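Local coordinates for protein glutamine synthetase (Streptomyces coelicolor, PDB 4BAX) that belongs to the glutamine synthetase family and assembles from ten subunits, each chain combining an N-terminal beta-grasp domain with a catalytic domain, at residues A[4-9]-A[25-30]; A[59-64]-A[75-80]; A[135-140]-A[175-180]. All coordinates share one frame; numbering follows the deposited sequence.

Contact 1: A[4-9]-A[25-30]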
ATOM      1  N   PHE A   4     -16.888  -5.630 -43.072  1.00 47.04           N
ATOM      2  CA  PHE A   4     -16.018  -6.389 -42.196  1.00 43.81           C
ATOM      3  C   PHE A   4     -14.701  -5.655 -41.964  1.00 41.25           C
ATOM      4  O   PHE A   4     -14.332  -4.748 -42.718  1.00 41.47           O
ATOM      5  CB  PHE A   4     -15.793  -7.800 -42.719  1.00 43.52           C
ATOM      6  CG  PHE A   4     -14.987  -7.849 -43.972  1.00 43.55           C
ATOM      7  CD1 PHE A   4     -15.605  -7.687 -45.206  1.00 43.67           C
ATOM      8  CD2 PHE A   4     -13.620  -8.078 -43.930  1.00 43.33           C
ATOM      9  CE1 PHE A   4     -14.868  -7.738 -46.376  1.00 43.75           C
ATOM     10  CE2 PHE A   4     -12.881  -8.128 -45.099  1.00 43.53           C
ATOM     11  CZ  PHE A   4     -13.508  -7.958 -46.324  1.00 43.76           C
ATOM     12  N   LYS A   5     -14.015  -6.036 -40.896  1.00 38.60           N
ATOM     13  CA  LYS A   5     -12.759  -5.417 -40.524  1.00 36.24           C
ATOM     14  C   LYS A   5     -11.583  -6.209 -41.082  1.00 35.06           C
ATOM     15  O   LYS A   5     -11.570  -7.451 -41.029  1.00 35.14           O
ATOM     16  CB  LYS A   5     -12.668  -5.325 -39.013  1.00 35.42           C
ATOM     17  CG  LYS A   5     -13.693  -4.369 -38.414  1.00 35.20           C
ATOM     18  CD  LYS A   5     -13.482  -4.256 -36.916  1.00 35.01           C
ATOM     19  CE  LYS A   5     -14.392  -5.156 -36.138  1.00 34.83           C
ATOM     20  NZ  LYS A   5     -15.573  -4.374 -35.730  1.00 34.93           N
ATOM     21  N   ALA A   6     -10.618  -5.484 -41.638  1.00 34.07           N
ATOM     22  CA  ALA A   6      -9.379  -6.073 -42.136  1.00 33.39           C
ATOM     23  C   ALA A   6      -8.181  -5.426 -41.441  1.00 32.76           C
ATOM     24  O   ALA A   6      -7.991  -4.205 -41.498  1.00 32.50           O
ATOM     25  CB  ALA A   6      -9.278  -5.895 -43.638  1.00 33.76           C
ATOM     26  N   GLU A   7      -7.370  -6.247 -40.779  1.00 32.48           N
ATOM     27  CA  GLU A   7      -6.178  -5.733 -40.108  1.00 31.98           C
ATOM     28  C   GLU A   7      -4.952  -5.887 -40.993  1.00 30.71           C
ATOM     29  O   GLU A   7      -4.462  -7.002 -41.217  1.00 29.97           O
ATOM     30  CB  GLU A   7      -5.954  -6.459 -38.783  1.00 32.97           C
ATOM     31  CG  GLU A   7      -4.910  -5.796 -37.865  1.00 34.24           C
ATOM     32  CD  GLU A   7      -5.401  -4.526 -37.164  1.00 35.50           C
ATOM     33  OE1 GLU A   7      -6.587  -4.159 -37.307  1.00 36.14           O
ATOM     34  OE2 GLU A   7      -4.584  -3.868 -36.489  1.00 35.93           O
ATOM     35  N   TYR A   8      -4.451  -4.751 -41.472  1.00 30.38           N
ATOM     36  CA  TYR A   8      -3.306  -4.745 -42.367  1.00 30.27           C
ATOM     37  C   TYR A   8      -2.047  -4.705 -41.531  1.00 30.77           C
ATOM     38  O   TYR A   8      -1.850  -3.793 -40.729  1.00 31.15           O
ATOM     39  CB  TYR A   8      -3.347  -3.545 -43.303  1.00 29.67           C
ATOM     40  CG  TYR A   8      -4.214  -3.728 -44.529  1.00 29.06           C
ATOM     41  CD1 TYR A   8      -5.529  -4.182 -44.420  1.00 28.47           C
ATOM     42  CD2 TYR A   8      -3.741  -3.415 -45.797  1.00 28.93           C
ATOM     43  CE1 TYR A   8      -6.336  -4.326 -45.543  1.00 28.29           C
ATOM     44  CE2 TYR A   8      -4.552  -3.570 -46.937  1.00 28.56           C
ATOM     45  CZ  TYR A   8      -5.846  -4.022 -46.803  1.00 28.34           C
ATOM     46  OH  TYR A   8      -6.649  -4.167 -47.935  1.00 28.28           O
ATOM     47  N   ILE A   9      -1.226  -5.726 -41.706  1.00 30.59           N
ATOM     48  CA  ILE A   9      -0.032  -5.930 -40.913  1.00 29.94           C
ATOM     49  C   ILE A   9       1.169  -5.864 -41.833  1.00 29.47           C
ATOM     50  O   ILE A   9       1.152  -6.435 -42.936  1.00 30.28           O
ATOM     51  CB  ILE A   9      -0.095  -7.305 -40.161  1.00 17.61           C
ATOM     52  CG1 ILE A   9      -1.234  -7.267 -39.123  1.00 17.25           C
ATOM     53  CG2 ILE A   9       1.212  -7.665 -39.473  1.00 13.23           C
ATOM     54  CD1 ILE A   9      -1.848  -8.649 -38.752  1.00 18.63           C
ATOM     55  N   LYS A  25      -8.727  -1.468 -41.472  1.00 31.45           N
ATOM     56  CA  LYS A  25      -9.469  -0.953 -42.604  1.00 32.50           C
ATOM     57  C   LYS A  25     -10.889  -1.525 -42.535  1.00 32.62           C
ATOM     58  O   LYS A  25     -11.085  -2.733 -42.297  1.00 31.76           O
ATOM     59  CB  LYS A  25      -8.788  -1.389 -43.902  1.00 33.69           C
ATOM     60  CG  LYS A  25      -9.355  -0.811 -45.187  1.00 34.63           C
ATOM     61  CD  LYS A  25      -8.348  -1.073 -46.314  1.00 35.68           C
ATOM     62  CE  LYS A  25      -8.689  -0.316 -47.598  1.00 36.72           C
ATOM     63  NZ  LYS A  25      -7.927   0.985 -47.686  1.00 36.99           N
ATOM     64  N   ILE A  26     -11.879  -0.664 -42.739  1.00 33.81           N
ATOM     65  CA  ILE A  26     -13.259  -1.115 -42.750  1.00 35.17           C
ATOM     66  C   ILE A  26     -13.696  -1.289 -44.175  1.00 37.70           C
ATOM     67  O   ILE A  26     -13.699  -0.330 -44.943  1.00 38.43           O
ATOM     68  CB  ILE A  26     -14.182  -0.104 -42.062  1.00 34.50           C
ATOM     69  CG1 ILE A  26     -13.671   0.192 -40.637  1.00 34.12           C
ATOM     70  CG2 ILE A  26     -15.614  -0.618 -42.068  1.00 34.17           C
ATOM     71  CD1 ILE A  26     -13.715  -1.009 -39.692  1.00 33.68           C
ATOM     72  N   ILE A  27     -14.088  -2.502 -44.532  1.00 39.52           N
ATOM     73  CA  ILE A  27     -14.378  -2.788 -45.927  1.00 41.41           C
ATOM     74  C   ILE A  27     -15.844  -3.143 -46.105  1.00 43.61           C
ATOM     75  O   ILE A  27     -16.381  -3.963 -45.363  1.00 42.97           O
ATOM     76  CB  ILE A  27     -13.507  -3.955 -46.421  1.00 41.17           C
ATOM     77  CG1 ILE A  27     -12.036  -3.543 -46.349  1.00 41.36           C
ATOM     78  CG2 ILE A  27     -13.928  -4.419 -47.826  1.00 40.82           C
ATOM     79  CD1 ILE A  27     -11.100  -4.562 -46.899  1.00 41.73           C
ATOM     80  N   THR A  28     -16.489  -2.532 -47.092  1.00 46.72           N
ATOM     81  CA  THR A  28     -17.889  -2.831 -47.361  1.00 50.29           C
ATOM     82  C   THR A  28     -17.956  -3.354 -48.784  1.00 53.68           C
ATOM     83  O   THR A  28     -18.217  -2.615 -49.731  1.00 53.80           O
ATOM     84  CB  THR A  28     -18.786  -1.587 -47.233  1.00 50.87           C
ATOM     85  OG1 THR A  28     -18.524  -0.923 -45.988  1.00 50.87           O
ATOM     86  CG2 THR A  28     -20.259  -1.984 -47.289  1.00 51.20           C
ATOM     87  N   ALA A  29     -17.727  -4.649 -48.923  1.00 57.17           N
ATOM     88  CA  ALA A  29     -17.669  -5.265 -50.228  1.00 61.08           C
ATOM     89  C   ALA A  29     -17.903  -6.765 -50.057  1.00 64.88           C
ATOM     90  O   ALA A  29     -18.054  -7.256 -48.932  1.00 64.47           O
ATOM     91  CB  ALA A  29     -16.314  -5.003 -50.868  1.00 60.97           C
ATOM     92  N   ALA A  30     -17.969  -7.477 -51.179  1.00 68.85           N
ATOM     93  CA  ALA A  30     -18.161  -8.922 -51.159  1.00 72.37           C
ATOM     94  C   ALA A  30     -16.808  -9.626 -51.020  1.00 75.23           C
ATOM     95  O   ALA A  30     -15.882  -9.362 -51.796  1.00 75.58           O
ATOM     96  CB  ALA A  30     -18.864  -9.376 -52.445  1.00 72.81           C
TER
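F4 and I27 make the heart of this pairing: their side chains run alongside each other, and the phenyl ring turns one face to the isoleucine. I27 CB lies over that face, 4.2 Å from the centroid of the F4 ring and 21° off its normal, a CH-pi contact displaced toward the ring's rim. The branch CG2 of I27 follows the same ring outward, reaching F4 CE1 at 3.7 Å. What brings the ring there is the first torsion of F4, which sets CG between the backbone N and the carbonyl carbon (chi1 69°). The longer branch of I27 reaches along the same face to the next pair, where I27 CD1 meets A6 CB at 4.0 Å. Below this layer the backbones are firmly laced. F4 and I27 exchange both bonds of an antiparallel hydrogen-bonded pair, F4 N to I27 O at 2.9 Å and I27 N to F4 O at 2.9 Å, and A6 and K25 do the same.

Farther along, the Y8 ring packs obliquely on the K25 chain, Y8 OH standing 3.9 Å from K25 CD; that hydroxyl bonds to P38 O, and K25 makes a cation-pi contact with W40. The loose side is the other end, where a partly exposed A29 only skirts the F4 ring and A30 is exposed and poorly ordered.

On the reverse face K5 CG touches I26 CD1 at 3.6 Å. The K5 amine then leads away to a salt bridge with E160 of a second subunit, which also packs its I169 on I26 and bonds to the I26 backbone. The chemistry therefore divides by face: hydrocarbon cohesion around F4 and I27 within the chain, subunit contacts around K5 and I26. The four backbone bonds join strands 3-11 and 20-28 into one hairpin.

Contact 2: A[59-64]-A[75-80]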
ATOM      1  N   LEU A  59       0.993  -0.587 -49.323  1.00 38.92           N
ATOM      2  CA  LEU A  59       0.744  -1.879 -48.720  1.00 36.57           C
ATOM      3  C   LEU A  59       0.121  -2.813 -49.737  1.00 35.74           C
ATOM      4  O   LEU A  59      -0.930  -2.478 -50.332  1.00 35.43           O
ATOM      5  CB  LEU A  59      -0.186  -1.711 -47.523  1.00 35.71           C
ATOM      6  CG  LEU A  59       0.512  -0.994 -46.355  1.00 35.12           C
ATOM      7  CD1 LEU A  59      -0.437  -0.677 -45.181  1.00 34.84           C
ATOM      8  CD2 LEU A  59       1.738  -1.786 -45.887  1.00 34.77           C
ATOM      9  N   LYS A  60       0.790  -3.931 -49.996  1.00 34.96           N
ATOM     10  CA  LYS A  60       0.261  -4.898 -50.921  1.00 34.32           C
ATOM     11  C   LYS A  60       0.047  -6.234 -50.205  1.00 33.45           C
ATOM     12  O   LYS A  60       1.012  -6.844 -49.760  1.00 33.39           O
ATOM     13  CB  LYS A  60       1.233  -5.084 -52.086  1.00 34.77           C
ATOM     14  CG  LYS A  60       0.738  -6.001 -53.156  1.00 36.01           C
ATOM     15  CD  LYS A  60       1.888  -6.246 -54.122  1.00 37.68           C
ATOM     16  CE  LYS A  60       1.496  -7.203 -55.231  1.00 39.07           C
ATOM     17  NZ  LYS A  60       0.322  -6.606 -55.938  1.00 39.85           N
ATOM     18  N   PRO A  61      -1.218  -6.686 -50.099  1.00 32.71           N
ATOM     19  CA  PRO A  61      -1.584  -7.945 -49.425  1.00 32.26           C
ATOM     20  C   PRO A  61      -0.853  -9.136 -50.049  1.00 32.52           C
ATOM     21  O   PRO A  61      -0.766  -9.217 -51.279  1.00 33.02           O
ATOM     22  CB  PRO A  61      -3.093  -8.066 -49.692  1.00 32.25           C
ATOM     23  CG  PRO A  61      -3.561  -6.662 -49.950  1.00 32.38           C
ATOM     24  CD  PRO A  61      -2.398  -5.858 -50.431  1.00 32.50           C
ATOM     25  N   VAL A  62      -0.275 -10.010 -49.229  1.00 32.17           N
ATOM     26  CA  VAL A  62       0.381 -11.207 -49.756  1.00 32.46           C
ATOM     27  C   VAL A  62      -0.193 -12.453 -49.098  1.00 32.82           C
ATOM     28  O   VAL A  62      -0.043 -13.571 -49.602  1.00 32.87           O
ATOM     29  CB  VAL A  62       1.927 -11.148 -49.593  1.00 32.55           C
ATOM     30  CG1 VAL A  62       2.479  -9.927 -50.306  1.00 32.42           C
ATOM     31  CG2 VAL A  62       2.320 -11.132 -48.119  1.00 32.36           C
ATOM     32  N   PHE A  63      -0.805 -12.254 -47.934  1.00 33.40           N
ATOM     33  CA  PHE A  63      -1.370 -13.353 -47.168  1.00 33.95           C
ATOM     34  C   PHE A  63      -2.516 -12.822 -46.326  1.00 33.41           C
ATOM     35  O   PHE A  63      -2.432 -11.703 -45.826  1.00 32.46           O
ATOM     36  CB  PHE A  63      -0.302 -13.997 -46.287  1.00 34.78           C
ATOM     37  CG  PHE A  63      -0.836 -15.072 -45.369  1.00 35.87           C
ATOM     38  CD1 PHE A  63      -0.908 -16.387 -45.814  1.00 36.77           C
ATOM     39  CD2 PHE A  63      -1.246 -14.782 -44.067  1.00 36.05           C
ATOM     40  CE1 PHE A  63      -1.394 -17.402 -44.987  1.00 37.31           C
ATOM     41  CE2 PHE A  63      -1.729 -15.788 -43.230  1.00 36.52           C
ATOM     42  CZ  PHE A  63      -1.801 -17.102 -43.692  1.00 37.10           C
ATOM     43  N   SER A  64      -3.554 -13.641 -46.132  1.00 34.00           N
ATOM     44  CA  SER A  64      -4.708 -13.257 -45.297  1.00 33.94           C
ATOM     45  C   SER A  64      -5.286 -14.465 -44.566  1.00 33.39           C
ATOM     46  O   SER A  64      -5.186 -15.600 -45.039  1.00 33.18           O
ATOM     47  CB  SER A  64      -5.799 -12.547 -46.108  1.00 34.52           C
ATOM     48  OG  SER A  64      -6.510 -13.474 -46.919  1.00 35.19           O
ATOM     49  N   ILE A  75     -10.736 -10.172 -40.659  1.00 33.90           N
ATOM     50  CA  ILE A  75      -9.541 -10.847 -41.167  1.00 32.67           C
ATOM     51  C   ILE A  75      -8.238 -10.084 -40.906  1.00 31.29           C
ATOM     52  O   ILE A  75      -8.236  -8.864 -40.713  1.00 31.08           O
ATOM     53  CB  ILE A  75      -9.657 -11.117 -42.693  1.00 36.69           C
ATOM     54  CG1 ILE A  75      -9.995  -9.818 -43.425  1.00 36.80           C
ATOM     55  CG2 ILE A  75     -10.684 -12.216 -42.996  1.00 36.70           C
ATOM     56  CD1 ILE A  75      -9.236  -9.623 -44.696  1.00 36.97           C
ATOM     57  N   LEU A  76      -7.127 -10.814 -40.960  1.00 30.04           N
ATOM     58  CA  LEU A  76      -5.795 -10.218 -40.894  1.00 28.03           C
ATOM     59  C   LEU A  76      -5.199 -10.217 -42.288  1.00 26.68           C
ATOM     60  O   LEU A  76      -5.305 -11.210 -43.016  1.00 26.09           O
ATOM     61  CB  LEU A  76      -4.895 -10.984 -39.944  1.00 27.31           C
ATOM     62  CG  LEU A  76      -5.541 -11.252 -38.600  1.00 27.34           C
ATOM     63  CD1 LEU A  76      -4.672 -12.264 -37.868  1.00 27.27           C
ATOM     64  CD2 LEU A  76      -5.736  -9.953 -37.813  1.00 27.24           C
ATOM     65  N   VAL A  77      -4.607  -9.098 -42.676  1.00 26.62           N
ATOM     66  CA  VAL A  77      -4.000  -8.999 -43.987  1.00 27.46           C
ATOM     67  C   VAL A  77      -2.524  -8.647 -43.865  1.00 28.17           C
ATOM     68  O   VAL A  77      -2.176  -7.494 -43.572  1.00 28.86           O
ATOM     69  CB  VAL A  77      -4.700  -7.933 -44.868  1.00 27.65           C
ATOM     70  CG1 VAL A  77      -4.346  -8.141 -46.315  1.00 27.63           C
ATOM     71  CG2 VAL A  77      -6.198  -7.998 -44.709  1.00 27.87           C
ATOM     72  N   LEU A  78      -1.659  -9.628 -44.106  1.00 27.98           N
ATOM     73  CA  LEU A  78      -0.227  -9.374 -44.118  1.00 28.30           C
ATOM     74  C   LEU A  78       0.195  -8.801 -45.472  1.00 28.54           C
ATOM     75  O   LEU A  78      -0.112  -9.388 -46.501  1.00 27.57           O
ATOM     76  CB  LEU A  78       0.547 -10.664 -43.824  1.00 28.04           C
ATOM     77  CG  LEU A  78       2.068 -10.547 -43.809  1.00 27.69           C
ATOM     78  CD1 LEU A  78       2.570  -9.689 -42.645  1.00 27.16           C
ATOM     79  CD2 LEU A  78       2.703 -11.925 -43.798  1.00 27.71           C
ATOM     80  N   CYS A  79       0.963  -7.705 -45.458  1.00 29.94           N
ATOM     81  CA  CYS A  79       1.329  -6.984 -46.698  1.00 31.14           C
ATOM     82  C   CYS A  79       2.824  -6.893 -46.874  1.00 32.82           C
ATOM     83  O   CYS A  79       3.598  -7.068 -45.929  1.00 32.81           O
ATOM     84  CB  CYS A  79       0.764  -5.555 -46.697  1.00 30.72           C
ATOM     85  SG  CYS A  79      -1.022  -5.379 -46.521  1.00 37.33           S
ATOM     86  N   GLU A  80       3.236  -6.640 -48.104  1.00 34.65           N
ATOM     87  CA  GLU A  80       4.620  -6.276 -48.337  1.00 36.27           C
ATOM     88  C   GLU A  80       4.599  -4.794 -48.651  1.00 36.62           C
ATOM     89  O   GLU A  80       3.558  -4.253 -49.063  1.00 36.78           O
ATOM     90  CB  GLU A  80       5.255  -7.102 -49.464  1.00 37.45           C
ATOM     91  CG  GLU A  80       4.669  -6.809 -50.846  1.00 39.17           C
ATOM     92  CD  GLU A  80       5.346  -7.623 -51.950  1.00 40.45           C
ATOM     93  OE1 GLU A  80       6.341  -8.318 -51.633  1.00 40.41           O
ATOM     94  OE2 GLU A  80       4.887  -7.571 -53.123  1.00 41.08           O
TER
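V62 and F63 both bond to L78 through their backbone amides, so one carbonyl oxygen takes two donors. The nearer is V62 N, 2.8 Å from L78 O, and the longer bond comes from F63 N, 3.3 Å from L78 O; both donors lie in the carbonyl plane. Past this point F63 O accepts L78 N at 2.8 Å, and before the bulge K60 and E80 exchange both N-H...O bonds of a hydrogen-bonded pair. Between them P61, which has no N-H to give, falls at a non-hydrogen-bonded pair with C79 and costs this pairing no bond.

The side chains sort themselves around that backbone. K60 and E80 run side by side. CG of E80 sits between its backbone N and carbonyl carbon (chi1 68°), and from there the extended chain carries OE2 to 3.4 Å from K60 CD. The charged ends stay apart, with K60 NZ 5.4 Å from E80 OE2, and E80 OE1 is instead bonded to N92. V62 crosses the glutamate at about a right angle, its CG1 3.8 Å from E80 CG. With P61 and V77 it is the hydrocarbon flanks that meet, P61 CB 3.6 Å from V77 CG1. C79 SG rests 3.9 Å from L59 CB.

Farther out, helix 190-210 covers the side carrying F63 and L78, through residues such as D195. L59 and C79 reach strand 3-11 at W10 and Y8, and L59 also packs on W40 and F42 of strand 40-43. The extra residue on strand 59-64, with two successive amides facing one partner, is a classic beta bulge, here set in an antiparallel hairpin of the beta-grasp sheet.

Contact 3: A[135-140]-A[175-180]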
ATOM      1  N   ALA A 135      15.169 -19.633  -8.698  1.00 27.59           N
ATOM      2  CA  ALA A 135      16.073 -20.759  -8.566  1.00 27.80           C
ATOM      3  C   ALA A 135      16.678 -21.051  -9.940  1.00 28.65           C
ATOM      4  O   ALA A 135      16.113 -20.668 -10.983  1.00 29.14           O
ATOM      5  CB  ALA A 135      15.321 -21.965  -8.052  1.00 27.54           C
ATOM      6  N   ALA A 136      17.829 -21.721  -9.939  1.00 28.61           N
ATOM      7  CA  ALA A 136      18.571 -21.967 -11.169  1.00 28.38           C
ATOM      8  C   ALA A 136      17.767 -22.890 -12.060  1.00 28.53           C
ATOM      9  O   ALA A 136      16.832 -23.551 -11.614  1.00 28.66           O
ATOM     10  CB  ALA A 136      19.936 -22.583 -10.858  1.00 28.13           C
ATOM     11  N   GLN A 137      18.136 -22.920 -13.326  1.00 28.90           N
ATOM     12  CA  GLN A 137      17.382 -23.650 -14.329  1.00 29.41           C
ATOM     13  C   GLN A 137      17.424 -25.157 -14.064  1.00 29.64           C
ATOM     14  O   GLN A 137      18.374 -25.646 -13.417  1.00 29.70           O
ATOM     15  CB  GLN A 137      17.891 -23.310 -15.727  1.00 29.42           C
ATOM     16  CG  GLN A 137      17.546 -21.885 -16.107  1.00 29.61           C
ATOM     17  CD  GLN A 137      18.268 -21.431 -17.346  1.00 29.71           C
ATOM     18  OE1 GLN A 137      17.902 -20.421 -17.961  1.00 29.61           O
ATOM     19  NE2 GLN A 137      19.305 -22.175 -17.728  1.00 29.90           N
ATOM     20  N   GLY A 138      16.380 -25.862 -14.520  1.00 29.22           N
ATOM     21  CA  GLY A 138      16.268 -27.303 -14.373  1.00 28.75           C
ATOM     22  C   GLY A 138      14.832 -27.785 -14.274  1.00 28.67           C
ATOM     23  O   GLY A 138      14.464 -28.755 -14.945  1.00 29.49           O
ATOM     24  N   GLY A 139      14.008 -27.079 -13.500  1.00 27.87           N
ATOM     25  CA  GLY A 139      12.616 -27.445 -13.323  1.00 27.24           C
ATOM     26  C   GLY A 139      11.606 -26.697 -14.183  1.00 26.88           C
ATOM     27  O   GLY A 139      10.424 -27.019 -14.125  1.00 26.94           O
ATOM     28  N   TYR A 140      12.038 -25.667 -14.908  1.00 26.67           N
ATOM     29  CA  TYR A 140      11.133 -24.897 -15.787  1.00 26.98           C
ATOM     30  C   TYR A 140      10.735 -25.583 -17.105  1.00 27.79           C
ATOM     31  O   TYR A 140       9.608 -25.468 -17.579  1.00 27.67           O
ATOM     32  CB  TYR A 140      11.647 -23.465 -16.029  1.00 26.31           C
ATOM     33  CG  TYR A 140      12.160 -22.830 -14.756  1.00 25.95           C
ATOM     34  CD1 TYR A 140      11.280 -22.444 -13.743  1.00 25.65           C
ATOM     35  CD2 TYR A 140      13.525 -22.631 -14.555  1.00 25.85           C
ATOM     36  CE1 TYR A 140      11.764 -21.891 -12.550  1.00 25.77           C
ATOM     37  CE2 TYR A 140      14.014 -22.079 -13.377  1.00 25.78           C
ATOM     38  CZ  TYR A 140      13.137 -21.702 -12.376  1.00 25.88           C
ATOM     39  OH  TYR A 140      13.664 -21.150 -11.214  1.00 25.93           O
ATOM     40  N   GLU A 175       9.964 -23.516 -22.125  1.00 27.35           N
ATOM     41  CA  GLU A 175      11.413 -23.648 -22.312  1.00 28.18           C
ATOM     42  C   GLU A 175      12.234 -23.624 -21.020  1.00 27.68           C
ATOM     43  O   GLU A 175      11.680 -23.561 -19.925  1.00 27.54           O
ATOM     44  CB  GLU A 175      11.939 -22.626 -23.317  1.00 30.16           C
ATOM     45  CG  GLU A 175      11.981 -23.148 -24.759  1.00 32.33           C
ATOM     46  CD  GLU A 175      12.956 -24.329 -24.933  1.00 33.89           C
ATOM     47  OE1 GLU A 175      14.063 -24.282 -24.341  1.00 34.29           O
ATOM     48  OE2 GLU A 175      12.642 -25.276 -25.702  1.00 34.21           O
ATOM     49  N   VAL A 176      13.554 -23.707 -21.171  1.00 27.63           N
ATOM     50  CA  VAL A 176      14.491 -23.860 -20.059  1.00 27.90           C
ATOM     51  C   VAL A 176      14.498 -22.677 -19.069  1.00 28.06           C
ATOM     52  O   VAL A 176      14.551 -22.871 -17.859  1.00 27.92           O
ATOM     53  CB  VAL A 176      15.932 -24.122 -20.586  1.00 20.80           C
ATOM     54  CG1 VAL A 176      16.949 -24.130 -19.418  1.00 20.81           C
ATOM     55  CG2 VAL A 176      15.983 -25.430 -21.375  1.00 20.83           C
ATOM     56  N   MET A 177      14.440 -21.458 -19.594  1.00 28.23           N
ATOM     57  CA  MET A 177      14.330 -20.263 -18.770  1.00 28.34           C
ATOM     58  C   MET A 177      12.893 -20.017 -18.302  1.00 28.17           C
ATOM     59  O   MET A 177      11.936 -20.239 -19.043  1.00 28.36           O
ATOM     60  CB  MET A 177      14.845 -19.055 -19.545  1.00 28.80           C
ATOM     61  CG  MET A 177      15.071 -17.835 -18.660  1.00 29.13           C
ATOM     62  SD  MET A 177      15.501 -16.365 -19.605  1.00 38.90           S
ATOM     63  CE  MET A 177      14.755 -15.082 -18.629  1.00 35.12           C
ATOM     64  N   PRO A 178      12.732 -19.561 -17.052  1.00 27.95           N
ATOM     65  CA  PRO A 178      11.378 -19.262 -16.578  1.00 27.86           C
ATOM     66  C   PRO A 178      10.690 -18.166 -17.381  1.00 27.69           C
ATOM     67  O   PRO A 178      11.279 -17.104 -17.599  1.00 27.95           O
ATOM     68  CB  PRO A 178      11.612 -18.794 -15.129  1.00 27.42           C
ATOM     69  CG  PRO A 178      13.065 -18.509 -15.023  1.00 27.25           C
ATOM     70  CD  PRO A 178      13.733 -19.425 -15.979  1.00 27.58           C
ATOM     71  N   GLY A 179       9.442 -18.418 -17.772  1.00 27.20           N
ATOM     72  CA  GLY A 179       8.700 -17.504 -18.610  1.00 27.33           C
ATOM     73  C   GLY A 179       9.129 -17.562 -20.059  1.00 27.66           C
ATOM     74  O   GLY A 179       8.700 -16.713 -20.856  1.00 27.49           O
ATOM     75  N   GLN A 180       9.949 -18.560 -20.402  1.00 28.06           N
ATOM     76  CA  GLN A 180      10.384 -18.761 -21.778  1.00 28.92           C
ATOM     77  C   GLN A 180       9.606 -19.900 -22.387  1.00 29.46           C
ATOM     78  O   GLN A 180       9.426 -20.960 -21.769  1.00 29.63           O
ATOM     79  CB  GLN A 180      11.885 -19.053 -21.835  1.00 29.54           C
ATOM     80  CG  GLN A 180      12.559 -18.763 -23.180  1.00 30.07           C
ATOM     81  CD  GLN A 180      14.072 -18.922 -23.126  1.00 30.83           C
ATOM     82  OE1 GLN A 180      14.599 -20.030 -22.959  1.00 31.20           O
ATOM     83  NE2 GLN A 180      14.783 -17.806 -23.267  1.00 31.11           N
TER
HETATM   84  O   HOH W   1      14.534 -25.554 -17.008  1.00 20.27           O
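Water 1 is held between the two loops, donating to V176 O at 2.8 Å and accepting from G138 N at 3.1 Å, and so supplies a polar bridge where no direct hydrogen bond joins 135-140 to 175-180. V176 O also lies at the edge of the Y140 ring, 3.5 Å from Y140 CD2.

The same ring offers a face to P178. P178 CD stands 3.9 Å from the centroid of the Y140 ring, 26° off its normal, giving a CH-pi contact shifted toward the rim. While P178 covers that face, Y140 OH donates to A135 O from above the carbonyl plane, which may steady the hydroxyl end.

Q137 reaches across V176 at about a right angle. Its CG stands anti to the carbonyl carbon (chi1 -69°), and the extended chain beyond carries Q137 NE2 to 3.5 Å from V176 CG1. Q137 OE1 lies beside M177, 3.7 Å from M177 CA, and accepts a hydrogen bond from N227 N.

A type II turn from M177 to Q180, closed by Q180 N to M177 O, presents P178 to the tyrosine. Segment 175-180, which holds this turn, joins strand 169-174 to strand 180-188 and leans on strand 110-121, where M177 packs on T118. Its partner loop runs between strand 124-125 and helix 152-164, and G138 O accepts a bond from R21 of a third subunit.

Overall arrangement
Contacts 1 and 2 belong to one beta-grasp sheet. Each is a hairpin, and strands 3-11 and 75-82, one from each, lie next to each other, with E7 and I9 probably bonded to V77 through the backbone. Their centres are about 11 Å apart. Contacts 1 and 3 are both buried and each meets another subunit; contact 2 is partly buried, touches no other chain and packs against helix 190-210. Contact 3 lies in the catalytic domain, about 22 Å from either by nearest atoms. There, two loops without regular pairing meet through a ring, a proline and a water, whereas the hairpins rely on ladders of backbone hydrogen bonds.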